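Local coordinates for protein anaphase-promoting complex subunit CUT9 (Schizosaccharomyces pombe, PDB 2XPI) that serves as a tetratricopeptide-repeat subunit of the anaphase-promoting complex, the E3 ubiquitin ligase that controls progression through mitosis and G1, at residues G168-L173 with Q208-L213. Sequence-based numbering, arbitrary orientation.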
loop_
_atom_site.group_PDB
_atom_site.type_symbol
_atom_site.label_atom_id
_atom_site.label_comp_id
_atom_site.label_asym_id
_atom_site.label_seq_id
_atom_site.Cartn_x
_atom_site.Cartn_y
_atom_site.Cartn_z
ATOM N N GLY A 168 -22.877 -3.615 0.568
ATOM C CA GLY A 168 -22.332 -4.902 0.958
ATOM C C GLY A 168 -21.994 -4.911 2.440
ATOM O O GLY A 168 -22.561 -5.699 3.208
ATOM N N ALA A 169 -21.089 -4.015 2.841
ATOM C CA ALA A 169 -20.676 -3.891 4.237
ATOM C C ALA A 169 -21.865 -3.759 5.191
ATOM O O ALA A 169 -21.853 -4.316 6.296
ATOM C CB ALA A 169 -19.742 -2.726 4.400
ATOM N N LEU A 170 -22.894 -3.029 4.773
ATOM C CA LEU A 170 -24.067 -2.846 5.618
ATOM C C LEU A 170 -24.924 -4.107 5.707
ATOM O O LEU A 170 -25.471 -4.399 6.768
ATOM C CB LEU A 170 -24.899 -1.665 5.139
ATOM C CG LEU A 170 -25.007 -0.469 6.081
ATOM C CD1 LEU A 170 -23.838 -0.403 7.060
ATOM C CD2 LEU A 170 -25.127 0.814 5.278
ATOM N N ASN A 171 -25.049 -4.846 4.602
ATOM C CA ASN A 171 -25.664 -6.180 4.639
ATOM C C ASN A 171 -25.011 -7.081 5.699
ATOM O O ASN A 171 -25.703 -7.772 6.444
ATOM C CB ASN A 171 -25.587 -6.876 3.269
ATOM C CG ASN A 171 -26.532 -6.264 2.230
ATOM O OD1 ASN A 171 -27.585 -5.708 2.568
ATOM N ND2 ASN A 171 -26.156 -6.371 0.955
ATOM N N LEU A 172 -23.677 -7.064 5.756
ATOM C CA LEU A 172 -22.921 -7.884 6.697
ATOM C C LEU A 172 -22.972 -7.391 8.143
ATOM O O LEU A 172 -23.052 -8.199 9.068
ATOM C CB LEU A 172 -21.462 -8.006 6.256
ATOM C CG LEU A 172 -21.114 -9.223 5.407
ATOM C CD1 LEU A 172 -19.618 -9.463 5.430
ATOM C CD2 LEU A 172 -21.870 -10.449 5.931
ATOM N N LEU A 173 -22.910 -6.073 8.337
ATOM C CA LEU A 173 -22.895 -5.482 9.676
ATOM C C LEU A 173 -24.286 -5.245 10.256
ATOM O O LEU A 173 -24.478 -5.356 11.463
ATOM C CB LEU A 173 -22.161 -4.141 9.649
ATOM C CG LEU A 173 -20.658 -4.033 9.922
ATOM C CD1 LEU A 173 -19.997 -5.393 9.916
ATOM C CD2 LEU A 173 -19.996 -3.080 8.909
ATOM N N GLN A 208 -17.785 3.906 9.961
ATOM C CA GLN A 208 -17.004 4.252 8.768
ATOM C C GLN A 208 -17.851 4.274 7.503
ATOM O O GLN A 208 -17.637 5.096 6.609
ATOM C CB GLN A 208 -15.889 3.243 8.573
ATOM C CG GLN A 208 -14.752 3.388 9.542
ATOM C CD GLN A 208 -13.850 4.535 9.176
ATOM O OE1 GLN A 208 -14.278 5.678 9.115
ATOM N NE2 GLN A 208 -12.589 4.228 8.914
ATOM N N VAL A 209 -18.794 3.339 7.420
ATOM C CA VAL A 209 -19.701 3.254 6.283
ATOM C C VAL A 209 -20.583 4.502 6.252
ATOM O O VAL A 209 -20.639 5.224 5.251
ATOM C CB VAL A 209 -20.602 1.983 6.363
ATOM C CG1 VAL A 209 -21.773 2.094 5.401
ATOM C CG2 VAL A 209 -19.798 0.730 6.086
ATOM N N TYR A 210 -21.271 4.756 7.363
ATOM C CA TYR A 210 -22.177 5.895 7.452
ATOM C C TYR A 210 -21.499 7.223 7.144
ATOM O O TYR A 210 -22.120 8.121 6.594
ATOM C CB TYR A 210 -22.862 5.930 8.810
ATOM C CG TYR A 210 -24.036 4.994 8.863
ATOM C CD1 TYR A 210 -24.921 4.917 7.797
ATOM C CD2 TYR A 210 -24.275 4.200 9.970
ATOM C CE1 TYR A 210 -25.994 4.076 7.829
ATOM C CE2 TYR A 210 -25.359 3.353 10.007
ATOM C CZ TYR A 210 -26.207 3.296 8.931
ATOM O OH TYR A 210 -27.286 2.455 8.956
ATOM N N THR A 211 -20.224 7.345 7.493
ATOM C CA THR A 211 -19.463 8.523 7.147
ATOM C C THR A 211 -19.378 8.648 5.628
ATOM O O THR A 211 -19.519 9.743 5.077
ATOM C CB THR A 211 -18.057 8.444 7.731
ATOM O OG1 THR A 211 -18.146 8.370 9.157
ATOM C CG2 THR A 211 -17.241 9.657 7.336
ATOM N N ASN A 212 -19.156 7.521 4.953
ATOM C CA ASN A 212 -18.995 7.525 3.503
ATOM C C ASN A 212 -20.298 7.674 2.753
ATOM O O ASN A 212 -20.291 8.021 1.578
ATOM C CB ASN A 212 -18.252 6.285 3.024
ATOM C CG ASN A 212 -16.757 6.369 3.289
ATOM O OD1 ASN A 212 -16.048 7.125 2.629
ATOM N ND2 ASN A 212 -16.275 5.592 4.262
ATOM N N LEU A 213 -21.414 7.417 3.427
ATOM C CA LEU A 213 -22.733 7.697 2.862
ATOM C C LEU A 213 -23.211 9.096 3.294
ATOM O O LEU A 213 -24.292 9.573 2.914
ATOM C CB LEU A 213 -23.720 6.613 3.288
ATOM C CG LEU A 213 -23.286 5.208 2.859
ATOM C CD1 LEU A 213 -24.250 4.143 3.386
ATOM C CD2 LEU A 213 -23.126 5.110 1.341
#
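Ala169 and Leu170 meet Val209 where two tetratricopeptide (TPR) repeats stack: helix 166-173 ends TPR 3, and helix 198-212 opens TPR 4. The two short segments run roughly antiparallel, at 145° between their directions, with axes 10.7 Å apart and no hydrogen bond crossing between them. This is apolar packing between successive repeats of the superhelix.

Ala169 comes first along helix 166-173, and its CA lies 7.5 Å from the CA of Val209, the closest CA pair between the two segments. Its methyl CB points at the other helix and lies 3.8 Å from Val209 CG2; Leu160 of helix 150-162 packs against the same alanine, and Val161 of that helix against Val209, so the first helix of TPR 3 joins the layer.

The next residue, Leu170, carries most of the contact. Both its methyls straddle one branch of the valine, with CD1 and CD2 each 3.6 Å from Val209 CG1. That branch is anti to the valine's backbone N (chi1 165°), which brings it to the leucine and turns CG2 to Ala169. Leu170 CD2 also approaches the Tyr210 ring at an oblique slant, 4.2 Å from CE1. The ring is anchored at its far end, because Tyr210 OH is hydrogen-bonded to the backbone O of Glu175 and to Arg218 NH2, tying it to the link after TPR 3 and to the second helix of TPR 4. With an alanine here both methyls would be gone, which is likely to leave a gap beside Val209 CG1 and deprive the Tyr210 ring and Leu213 CD1 of this apolar neighbour.

Past the end of helix 198-212, Leu213 closes this edge, its CD1 meeting Leu170 CD2 tip to tip at 3.9 Å.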